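Local coordinates for YARHG domain-containing protein (Legionella pneumophila subsp. pneumophila, PDB 4G2A) that is of unknown function but joins a strand-rich DUF4424-type region to a YARHG domain and may bind a nutrient, at residues 177-182 and 216-221; 26-31 and 46-51; 199-204 and 228-233; 7-12 and 158-163. One frame throughout, in Å; residues are numbered along the deposited sequence.

Overall arrangement
The four contacts show how one strand-rich region is knit together at places of different burial. Contacts 1, 2 and 4 are largely buried, though contact 2 also turns one face outward; contact 3 is only partly buried. Contacts 1 and 2 are antiparallel strand pairs that meet directly, because strands 174-180 and 21-33 are neighbours. Contact 4, a parallel pairing, closes a chain loop inside which contact 2 is nested and packs on it through Tyr159. Contact 3 ties a loop to strand 229-235 by a single bridge, and that strand borders 155-160 of contact 4. Apolar packing dominates inside; sulfates gather at exposed sides of contacts 2 and 3, waters even at buried residues of contact 4.

Contact 1: 177-182 and 216-221; sequences LEVIPN and YIWDLR
Leu177 and Trp218 both place CG anti to their own carbonyl carbon and beside the backbone N (chi1 -51° and -67°), and from there Leu177 CD1 comes to 3.7 Å from Trp218 CB. The two side chains cross obliquely on one face of an antiparallel strand pair. On that same face Val179 lies alongside the indole and points the same way, its CG2 4.2 Å from Trp218 CZ3. Pro181, just past the end of its strand, presents CG to the edge of the Tyr216 ring, 3.9 Å from CE2, and stands at about a right angle to the tyrosine. The other face carries Glu178 and Ile217 side by side, with Glu178 CG 3.8 Å from Ile217 CG1. Four backbone hydrogen bonds join Leu177 to Trp218 and Val179 to Tyr216. Val179 N reaches Tyr216 O almost straight (176°) over 2.9 Å, whereas Leu177 N approaches Trp218 O from above its carbonyl plane at 3.1 Å. The polar ends of the two aromatic residues are satisfied farther off: Trp218 NE1 bonds to Pro202 O, and Tyr216 OH pairs with Thr185. Strand 174-180 thus lies between 215-220 and 21-33, with Glu178 and Ile180 bonded to the latter, while Leu229, Leu231 and Leu233 of strand 229-235 pack against the face that bears Val179, Tyr216 and Trp218.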
# COMPACT_ATOMS: atom_id res chain seq x y z
N LEU A 177 -8.62 2.67 -10.80
CA LEU A 177 -7.60 2.46 -9.78
C LEU A 177 -6.83 1.18 -10.03
O LEU A 177 -7.42 0.12 -10.26
CB LEU A 177 -8.21 2.44 -8.36
CG LEU A 177 -9.12 3.61 -7.99
CD1 LEU A 177 -10.41 3.11 -7.36
CD2 LEU A 177 -8.40 4.58 -7.06
N GLU A 178 -5.50 1.26 -9.94
CA GLU A 178 -4.68 0.08 -10.17
C GLU A 178 -3.54 0.01 -9.15
O GLU A 178 -2.74 0.94 -9.06
CB GLU A 178 -4.15 0.09 -11.61
CG GLU A 178 -3.57 -1.22 -12.11
CD GLU A 178 -3.02 -1.18 -13.52
OE1 GLU A 178 -2.40 -0.16 -13.90
OE2 GLU A 178 -3.19 -2.18 -14.26
N VAL A 179 -3.48 -1.11 -8.38
CA VAL A 179 -2.40 -1.39 -7.42
C VAL A 179 -1.55 -2.53 -7.99
O VAL A 179 -2.08 -3.58 -8.36
CB VAL A 179 -2.91 -1.66 -6.00
CG1 VAL A 179 -1.74 -2.09 -5.09
CG2 VAL A 179 -3.62 -0.44 -5.43
N ILE A 180 -0.24 -2.27 -8.16
CA ILE A 180 0.75 -3.17 -8.78
C ILE A 180 1.93 -3.34 -7.82
O ILE A 180 2.89 -2.58 -7.89
CB ILE A 180 1.24 -2.63 -10.18
CG1 ILE A 180 0.06 -2.17 -11.03
CG2 ILE A 180 2.11 -3.67 -10.94
CD1 ILE A 180 0.40 -1.04 -11.94
N PRO A 181 1.89 -4.38 -6.96
CA PRO A 181 2.97 -4.56 -5.98
C PRO A 181 4.35 -4.87 -6.58
O PRO A 181 5.36 -4.54 -5.96
CB PRO A 181 2.47 -5.73 -5.13
CG PRO A 181 0.99 -5.73 -5.30
CD PRO A 181 0.79 -5.34 -6.73
N ASN A 182 4.39 -5.53 -7.76
CA ASN A 182 5.62 -5.92 -8.46
C ASN A 182 6.40 -7.02 -7.70
O ASN A 182 7.59 -7.23 -7.95
CB ASN A 182 6.51 -4.71 -8.75
CG ASN A 182 5.95 -3.86 -9.85
OD1 ASN A 182 5.62 -4.34 -10.93
ND2 ASN A 182 5.82 -2.58 -9.61
N TYR A 216 -4.24 -5.52 -8.76
CA TYR A 216 -5.56 -5.30 -8.16
C TYR A 216 -6.18 -4.09 -8.84
O TYR A 216 -5.63 -2.99 -8.76
CB TYR A 216 -5.42 -5.11 -6.64
CG TYR A 216 -4.68 -6.26 -5.99
CD1 TYR A 216 -5.34 -7.45 -5.68
CD2 TYR A 216 -3.30 -6.20 -5.78
CE1 TYR A 216 -4.65 -8.54 -5.14
CE2 TYR A 216 -2.60 -7.29 -5.25
CZ TYR A 216 -3.28 -8.45 -4.92
OH TYR A 216 -2.62 -9.50 -4.35
N ILE A 217 -7.27 -4.33 -9.60
CA ILE A 217 -7.90 -3.31 -10.44
C ILE A 217 -9.36 -3.03 -10.07
O ILE A 217 -10.15 -3.95 -9.83
CB ILE A 217 -7.77 -3.73 -11.95
CG1 ILE A 217 -6.31 -3.81 -12.38
CG2 ILE A 217 -8.52 -2.81 -12.91
CD1 ILE A 217 -5.90 -5.15 -12.74
N TRP A 218 -9.71 -1.75 -10.09
CA TRP A 218 -11.04 -1.17 -9.96
C TRP A 218 -11.31 -0.33 -11.21
O TRP A 218 -10.39 0.34 -11.68
CB TRP A 218 -11.16 -0.28 -8.71
CG TRP A 218 -11.06 -0.95 -7.38
CD1 TRP A 218 -12.08 -1.14 -6.49
CD2 TRP A 218 -9.85 -1.30 -6.68
NE1 TRP A 218 -11.59 -1.69 -5.32
CE2 TRP A 218 -10.22 -1.76 -5.40
CE3 TRP A 218 -8.48 -1.28 -7.03
CZ2 TRP A 218 -9.28 -2.18 -4.45
CZ3 TRP A 218 -7.55 -1.72 -6.10
CH2 TRP A 218 -7.95 -2.17 -4.82
N ASP A 219 -12.53 -0.41 -11.76
CA ASP A 219 -12.96 0.37 -12.93
C ASP A 219 -14.43 0.72 -12.71
O ASP A 219 -15.32 -0.07 -13.04
CB ASP A 219 -12.72 -0.41 -14.23
CG ASP A 219 -12.91 0.40 -15.51
OD1 ASP A 219 -13.48 1.53 -15.43
OD2 ASP A 219 -12.51 -0.09 -16.58
N LEU A 220 -14.66 1.88 -12.09
CA LEU A 220 -15.98 2.34 -11.63
C LEU A 220 -16.46 3.59 -12.39
O LEU A 220 -15.71 4.53 -12.59
CB LEU A 220 -15.90 2.62 -10.11
CG LEU A 220 -14.99 1.63 -9.30
CD1 LEU A 220 -14.35 2.31 -8.10
CD2 LEU A 220 -15.72 0.35 -8.94
N ARG A 221 -17.73 3.56 -12.82
CA ARG A 221 -18.38 4.63 -13.58
C ARG A 221 -19.45 5.22 -12.69
O ARG A 221 -20.01 4.49 -11.89
CB ARG A 221 -18.96 4.10 -14.91
CG ARG A 221 -17.95 3.31 -15.77
CD ARG A 221 -18.39 3.15 -17.21
NE ARG A 221 -18.15 4.36 -18.00
CZ ARG A 221 -17.37 4.40 -19.08
NH1 ARG A 221 -16.76 3.31 -19.52
NH2 ARG A 221 -17.21 5.55 -19.74

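Contact 2: 26-31 and 46-51; sequences ELIRIS and YNCNFT. With SO4 (sulfate ion), chain D; SO4 (sulfate ion), chain E.
Tyr46 and Ile30 meet within a long antiparallel beta hairpin, strands 21-33 and 43-54, on the face turned to the protein interior. Ile30 CG2 sits over one face of the tyrosine ring, 4.0 Å from its centroid, in a CH-pi contact. The other branch of the isoleucine, with CG1 beside the backbone N (chi1 -51°), brings CD1 to 3.6 Å from Tyr46 CE2; the ring also stacks with Tyr143. Asn47 follows on the outer face, where two backbone hydrogen bonds pair it with Arg29 and a water lies 2.7 Å from Asn47 OD1. Arg29 runs out extended from CG to NE, and its guanidinium uses its edge to hold two sulfates, probably from the crystallisation liquor. Arg29 NE points almost straight (172°) at O3 of the chain E sulfate, while Arg29 NH1 and NH2 bind O3 and O2 of the chain D sulfate, NH2 to O2 being 2.7 Å. Cys48 returns to the interior and sets SG 3.9 Å from Ile28 CG2. Asn49 and Leu27 exchange two backbone bonds, each donor tilted from the acceptor's carbonyl plane, and the amide of Asn49 leads away to Asn138. Phe50 meets Glu26 at the ring edge, Glu26 CG standing 3.8 Å from Phe50 CD1 and the two side chains at about a right angle; Glu26 OE1 is hydrogen-bonded to Thr175 OG1. Beside this pair, Glu26 CA lies 3.2 Å from Asn49 O in a CA-H...O contact.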
# COMPACT_ATOMS: atom_id res chain seq x y z
N GLU A 26 -10.70 9.83 -13.20
CA GLU A 26 -9.40 9.64 -12.54
C GLU A 26 -8.75 8.38 -13.07
O GLU A 26 -9.44 7.44 -13.47
CB GLU A 26 -9.51 9.56 -11.00
CG GLU A 26 -10.38 10.60 -10.29
CD GLU A 26 -11.87 10.37 -10.46
OE1 GLU A 26 -12.32 9.21 -10.30
OE2 GLU A 26 -12.58 11.33 -10.84
N LEU A 27 -7.42 8.37 -13.10
CA LEU A 27 -6.61 7.24 -13.54
C LEU A 27 -5.49 7.17 -12.52
O LEU A 27 -4.58 7.99 -12.57
CB LEU A 27 -6.13 7.48 -14.98
CG LEU A 27 -5.29 6.40 -15.65
CD1 LEU A 27 -6.10 5.11 -15.88
CD2 LEU A 27 -4.75 6.89 -16.99
N ILE A 28 -5.63 6.29 -11.52
CA ILE A 28 -4.71 6.22 -10.40
C ILE A 28 -3.92 4.89 -10.42
O ILE A 28 -4.47 3.80 -10.24
CB ILE A 28 -5.50 6.46 -9.08
CG1 ILE A 28 -6.16 7.88 -9.11
CG2 ILE A 28 -4.61 6.28 -7.84
CD1 ILE A 28 -7.41 8.06 -8.28
N ARG A 29 -2.62 5.01 -10.64
CA ARG A 29 -1.71 3.88 -10.74
C ARG A 29 -0.78 3.93 -9.56
O ARG A 29 -0.12 4.94 -9.36
CB ARG A 29 -0.94 3.94 -12.08
CG ARG A 29 -0.37 2.61 -12.49
CD ARG A 29 0.38 2.75 -13.79
NE ARG A 29 1.07 1.52 -14.17
CZ ARG A 29 2.32 1.25 -13.82
NH1 ARG A 29 3.01 2.11 -13.09
NH2 ARG A 29 2.89 0.12 -14.19
N ILE A 30 -0.78 2.88 -8.73
CA ILE A 30 0.03 2.78 -7.51
C ILE A 30 0.94 1.57 -7.70
O ILE A 30 0.46 0.44 -7.81
CB ILE A 30 -0.86 2.71 -6.23
CG1 ILE A 30 -1.93 3.84 -6.20
CG2 ILE A 30 -0.00 2.72 -4.97
CD1 ILE A 30 -2.91 3.85 -4.99
N SER A 31 2.24 1.84 -7.86
CA SER A 31 3.23 0.81 -8.19
C SER A 31 4.27 0.60 -7.10
O SER A 31 4.89 1.56 -6.66
CB SER A 31 3.92 1.16 -9.50
OG SER A 31 4.74 0.07 -9.87
N TYR A 46 2.98 6.69 -7.12
CA TYR A 46 1.65 7.10 -7.55
C TYR A 46 1.71 7.97 -8.79
O TYR A 46 2.37 9.01 -8.77
CB TYR A 46 0.93 7.89 -6.44
CG TYR A 46 0.75 7.15 -5.13
CD1 TYR A 46 1.83 6.93 -4.27
CD2 TYR A 46 -0.52 6.82 -4.66
CE1 TYR A 46 1.67 6.29 -3.04
CE2 TYR A 46 -0.70 6.19 -3.43
CZ TYR A 46 0.40 5.93 -2.63
OH TYR A 46 0.20 5.30 -1.42
N ASN A 47 1.03 7.54 -9.87
CA ASN A 47 0.86 8.35 -11.08
C ASN A 47 -0.64 8.55 -11.20
O ASN A 47 -1.38 7.59 -11.42
CB ASN A 47 1.48 7.72 -12.30
CG ASN A 47 2.98 7.65 -12.27
OD1 ASN A 47 3.56 6.63 -11.88
ND2 ASN A 47 3.63 8.67 -12.80
N CYS A 48 -1.11 9.76 -10.91
CA CYS A 48 -2.54 10.04 -10.87
C CYS A 48 -2.93 11.09 -11.87
O CYS A 48 -2.37 12.17 -11.87
CB CYS A 48 -2.98 10.45 -9.47
SG CYS A 48 -2.31 9.43 -8.14
N ASN A 49 -3.96 10.80 -12.66
CA ASN A 49 -4.51 11.75 -13.59
C ASN A 49 -5.93 12.03 -13.17
O ASN A 49 -6.59 11.14 -12.63
CB ASN A 49 -4.41 11.28 -15.06
CG ASN A 49 -4.45 12.47 -15.99
OD1 ASN A 49 -3.43 13.12 -16.22
ND2 ASN A 49 -5.63 12.84 -16.46
N PHE A 50 -6.37 13.28 -13.36
CA PHE A 50 -7.70 13.75 -12.98
C PHE A 50 -8.23 14.67 -14.04
O PHE A 50 -7.48 15.49 -14.58
CB PHE A 50 -7.69 14.50 -11.62
CG PHE A 50 -6.86 13.88 -10.53
CD1 PHE A 50 -7.39 12.89 -9.70
CD2 PHE A 50 -5.53 14.25 -10.35
CE1 PHE A 50 -6.60 12.28 -8.72
CE2 PHE A 50 -4.75 13.64 -9.37
CZ PHE A 50 -5.29 12.66 -8.55
N THR A 51 -9.52 14.55 -14.32
CA THR A 51 -10.18 15.39 -15.31
C THR A 51 -11.24 16.15 -14.55
O THR A 51 -12.06 15.54 -13.86
CB THR A 51 -10.72 14.53 -16.48
OG1 THR A 51 -9.70 13.67 -16.97
CG2 THR A 51 -11.24 15.35 -17.61
S SO4 D . 6.14 -0.00 -13.10
O1 SO4 D . 7.23 -0.33 -12.18
O2 SO4 D . 5.05 -0.98 -12.96
O3 SO4 D . 5.63 1.33 -12.81
O4 SO4 D . 6.67 -0.03 -14.46
S SO4 E . 0.04 -1.95 -16.65
O1 SO4 E . 1.48 -2.15 -16.49
O2 SO4 E . -0.70 -2.95 -15.87
O3 SO4 E . -0.32 -0.60 -16.19
O4 SO4 E . -0.33 -2.09 -18.06
O HOH W 1 2.65 4.39 -10.61

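Contact 3: 199-204 and 228-233; sequences NPTPSG and DLSLCL. With SO4 (sulfate ion), chain O.
Thr201 and Ser230 make the close part of this contact, the single antiparallel bridge by which a loop is laid along the start of strand 229-235. Thr201 N gives a bond to Ser230 O lying in its carbonyl plane (3.1 Å), and Ser230 N returns one to Thr201 O at 3.0 Å, from above the plane of that carbonyl. A third bond tightens the corner: Thr201 OG1, placed between its own backbone N and carbonyl carbon (chi1 75°), donates to Asp228 O over 2.7 Å. The threonine is thus held by main chain and hydroxyl together. Leu229 brings CD1 to 3.5 Å from Thr201 O, and Pro200 packs its CB against Leu231 CD1 at 3.8 Å. Beyond Thr201 the chain turns through a cis peptide into Pro202, whose CD comes to 3.6 Å from Asp228 O.

The other side is looser. The carbonyl of Asn199 does not meet Ser230 directly, and instead a water sits between them, 2.8 Å from Ser230 OG. Ser203 and Gly204 are exposed and make no contact with the strand; Gly204 N donates to O1 of a sulfate, probably from the crystallisation liquor, at 2.9 Å.

Within the fold, strand 229-235 runs antiparallel to 155-160 and to 185-187, and the disulfide Cys188–Cys232 adds a covalent link. Asp228 OD1 accepts the backbone N-H groups of both Leu161 and Lys162, and Pro202 packs on Leu220 of strand 215-220.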
# COMPACT_ATOMS: atom_id res chain seq x y z
N ASN A 199 -11.13 -6.62 4.25
CA ASN A 199 -11.72 -6.69 2.91
C ASN A 199 -11.37 -5.46 2.12
O ASN A 199 -11.41 -4.36 2.67
CB ASN A 199 -13.22 -6.84 2.96
CG ASN A 199 -13.67 -8.19 3.42
OD1 ASN A 199 -12.93 -9.18 3.31
ND2 ASN A 199 -14.90 -8.26 3.89
N PRO A 200 -10.98 -5.61 0.84
CA PRO A 200 -10.58 -4.42 0.06
C PRO A 200 -11.75 -3.48 -0.21
O PRO A 200 -12.86 -3.92 -0.45
CB PRO A 200 -10.03 -5.00 -1.24
CG PRO A 200 -9.78 -6.47 -0.94
CD PRO A 200 -10.82 -6.85 0.05
N THR A 201 -11.49 -2.19 -0.12
CA THR A 201 -12.49 -1.16 -0.42
C THR A 201 -11.90 -0.23 -1.50
O THR A 201 -10.68 -0.09 -1.55
CB THR A 201 -12.97 -0.40 0.84
OG1 THR A 201 -11.98 0.51 1.28
CG2 THR A 201 -13.43 -1.32 1.96
N PRO A 202 -12.70 0.41 -2.39
CA PRO A 202 -14.17 0.34 -2.52
C PRO A 202 -14.60 -1.00 -3.12
O PRO A 202 -13.76 -1.87 -3.33
CB PRO A 202 -14.47 1.51 -3.46
CG PRO A 202 -13.23 1.68 -4.29
CD PRO A 202 -12.10 1.32 -3.39
N SER A 203 -15.92 -1.18 -3.38
CA SER A 203 -16.40 -2.41 -4.04
C SER A 203 -15.92 -2.46 -5.50
O SER A 203 -15.60 -1.42 -6.08
CB SER A 203 -17.93 -2.49 -4.01
OG SER A 203 -18.48 -2.33 -2.71
N GLY A 204 -15.92 -3.65 -6.09
CA GLY A 204 -15.61 -3.84 -7.50
C GLY A 204 -14.20 -4.19 -7.90
O GLY A 204 -13.85 -4.04 -9.06
N ASP A 228 -12.79 4.82 0.88
CA ASP A 228 -11.44 5.07 0.38
C ASP A 228 -10.85 3.81 -0.23
O ASP A 228 -11.42 2.70 -0.12
CB ASP A 228 -10.54 5.56 1.52
CG ASP A 228 -10.89 6.93 2.07
OD1 ASP A 228 -11.27 7.82 1.27
OD2 ASP A 228 -10.71 7.13 3.29
N LEU A 229 -9.70 3.96 -0.85
CA LEU A 229 -8.98 2.77 -1.27
C LEU A 229 -8.27 2.24 -0.03
O LEU A 229 -7.52 2.97 0.64
CB LEU A 229 -8.01 3.01 -2.44
CG LEU A 229 -6.96 1.91 -2.66
CD1 LEU A 229 -7.61 0.65 -3.14
CD2 LEU A 229 -5.94 2.33 -3.63
N SER A 230 -8.59 1.02 0.33
CA SER A 230 -8.01 0.33 1.46
C SER A 230 -7.67 -1.07 1.01
O SER A 230 -8.56 -1.87 0.73
CB SER A 230 -8.97 0.32 2.65
OG SER A 230 -8.37 -0.32 3.76
N LEU A 231 -6.38 -1.33 0.84
CA LEU A 231 -5.92 -2.63 0.38
C LEU A 231 -4.81 -3.14 1.28
O LEU A 231 -3.73 -2.54 1.39
CB LEU A 231 -5.50 -2.57 -1.10
CG LEU A 231 -5.13 -3.87 -1.81
CD1 LEU A 231 -6.33 -4.80 -1.91
CD2 LEU A 231 -4.59 -3.58 -3.19
N CYS A 232 -5.12 -4.23 1.96
CA CYS A 232 -4.24 -4.93 2.87
C CYS A 232 -3.65 -6.18 2.17
O CYS A 232 -4.40 -7.04 1.69
CB CYS A 232 -5.03 -5.31 4.12
SG CYS A 232 -4.00 -5.95 5.45
N LEU A 233 -2.31 -6.24 2.08
CA LEU A 233 -1.60 -7.31 1.36
C LEU A 233 -0.57 -8.04 2.18
O LEU A 233 0.05 -7.47 3.08
CB LEU A 233 -0.85 -6.73 0.14
CG LEU A 233 -1.65 -6.06 -0.97
CD1 LEU A 233 -0.71 -5.43 -1.99
CD2 LEU A 233 -2.60 -7.03 -1.63
S SO4 O . -16.92 -6.23 -3.42
O1 SO4 O . -16.49 -6.16 -4.81
O2 SO4 O . -16.82 -7.61 -2.95
O3 SO4 O . -16.08 -5.39 -2.58
O4 SO4 O . -18.32 -5.79 -3.32
O HOH W 2 -9.61 -2.76 4.07

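Contact 4: 7-12 and 158-163; sequences GGEGSL and RYVLKT
Gly10 and Ser11 run parallel to Tyr159 and Val160 as a short stretch of parallel sheet between strands 10-15 and 155-160, with Val160 N bonded to Gly10 O at 2.9 Å and Leu12 N to Val160 O at 3.1 Å; a weak bond from Gly10 N to Arg158 O precedes them. The ring of Tyr159 lies flat against this backbone: one of its faces carries Gly10 C and Ser11 N, both toward the rim, a fit possible because glycine has no side chain there. The Leu12 side chain runs at about a right angle to that of Tyr159, Leu12 CD2 4.0 Å from Tyr159 CE1, and touches Leu161. On the opposite face of the sheet Ser11 OG meets Val160 CB at 3.6 Å. With chi1 at 59°, Glu9 CG is tucked over its own main chain, flanked by N and C, and Glu9 OE1 lies 3.2 Å from Arg158 CB; the two charged groups themselves do not touch, and the guanidinium has a cation-pi partner in Trp156. Two waters link Gly8 O to Arg158, one through its backbone N and one through NE. A further water bridges Ser11 O and Tyr159 OH, lying 2.7 Å from the hydroxyl oxygen.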
# COMPACT_ATOMS: atom_id res chain seq x y z
N GLY A 7 3.89 4.78 6.45
CA GLY A 7 4.65 5.11 5.25
C GLY A 7 4.13 6.24 4.38
O GLY A 7 4.85 6.72 3.50
N GLY A 8 2.90 6.68 4.63
CA GLY A 8 2.26 7.73 3.83
C GLY A 8 1.23 7.15 2.89
O GLY A 8 1.14 5.92 2.74
N GLU A 9 0.43 8.01 2.28
CA GLU A 9 -0.63 7.57 1.37
C GLU A 9 -1.01 8.67 0.37
O GLU A 9 -0.68 9.85 0.57
CB GLU A 9 -1.88 7.09 2.15
CG GLU A 9 -2.55 8.11 3.08
CD GLU A 9 -4.00 7.81 3.42
OE1 GLU A 9 -4.68 7.09 2.64
OE2 GLU A 9 -4.50 8.35 4.43
N GLY A 10 -1.73 8.26 -0.67
CA GLY A 10 -2.24 9.16 -1.68
C GLY A 10 -3.59 9.74 -1.33
O GLY A 10 -4.32 9.21 -0.47
N SER A 11 -3.92 10.86 -1.96
CA SER A 11 -5.19 11.55 -1.73
C SER A 11 -5.65 12.23 -3.00
O SER A 11 -4.80 12.66 -3.80
CB SER A 11 -5.05 12.59 -0.62
OG SER A 11 -5.04 12.03 0.69
N LEU A 12 -6.97 12.33 -3.20
CA LEU A 12 -7.56 13.08 -4.32
C LEU A 12 -7.20 14.57 -4.17
O LEU A 12 -7.07 15.01 -3.02
CB LEU A 12 -9.11 12.94 -4.34
CG LEU A 12 -9.75 11.70 -4.93
CD1 LEU A 12 -11.24 11.79 -4.84
CD2 LEU A 12 -9.35 11.48 -6.39
N ARG A 158 -3.00 2.64 0.55
CA ARG A 158 -4.20 3.44 0.75
C ARG A 158 -4.23 4.62 -0.18
O ARG A 158 -3.20 5.09 -0.66
CB ARG A 158 -4.31 3.93 2.22
CG ARG A 158 -3.80 2.98 3.30
CD ARG A 158 -3.89 3.68 4.62
NE ARG A 158 -3.02 3.12 5.67
CZ ARG A 158 -3.38 2.16 6.51
NH1 ARG A 158 -4.58 1.59 6.42
NH2 ARG A 158 -2.55 1.76 7.47
N TYR A 159 -5.44 5.13 -0.41
CA TYR A 159 -5.74 6.30 -1.22
C TYR A 159 -7.07 6.90 -0.76
O TYR A 159 -8.07 6.18 -0.77
CB TYR A 159 -5.78 5.94 -2.71
CG TYR A 159 -5.64 7.13 -3.63
CD1 TYR A 159 -6.74 7.90 -3.98
CD2 TYR A 159 -4.39 7.51 -4.12
CE1 TYR A 159 -6.61 9.01 -4.80
CE2 TYR A 159 -4.25 8.61 -4.96
CZ TYR A 159 -5.37 9.35 -5.31
OH TYR A 159 -5.26 10.43 -6.15
N VAL A 160 -7.07 8.19 -0.34
CA VAL A 160 -8.27 8.88 0.13
C VAL A 160 -9.13 9.32 -1.08
O VAL A 160 -8.69 10.10 -1.92
CB VAL A 160 -7.97 10.06 1.08
CG1 VAL A 160 -9.25 10.80 1.48
CG2 VAL A 160 -7.21 9.58 2.32
N LEU A 161 -10.37 8.79 -1.13
CA LEU A 161 -11.35 9.00 -2.19
C LEU A 161 -12.63 9.66 -1.69
O LEU A 161 -13.33 10.26 -2.50
CB LEU A 161 -11.69 7.64 -2.84
CG LEU A 161 -10.59 6.97 -3.69
CD1 LEU A 161 -10.93 5.50 -4.00
CD2 LEU A 161 -10.34 7.72 -4.98
N LYS A 162 -12.95 9.55 -0.37
CA LYS A 162 -14.17 10.10 0.23
C LYS A 162 -14.28 11.63 0.09
O LYS A 162 -15.38 12.18 0.10
CB LYS A 162 -14.27 9.72 1.72
CG LYS A 162 -14.62 8.25 1.97
CD LYS A 162 -15.05 8.02 3.43
CE LYS A 162 -14.86 6.59 3.89
NZ LYS A 162 -15.23 6.40 5.34
N THR A 163 -13.12 12.31 -0.02
CA THR A 163 -12.97 13.75 -0.14
C THR A 163 -13.47 14.22 -1.49
O THR A 163 -13.74 15.41 -1.64
CB THR A 163 -11.51 14.15 0.10
OG1 THR A 163 -10.65 13.35 -0.72
CG2 THR A 163 -11.12 14.03 1.57
O HOH W 3 -0.37 3.64 1.21
O HOH W 4 -0.60 4.48 4.81
O HOH W 5 -3.07 12.03 -5.89
O HOH W 6 -8.24 14.20 -0.53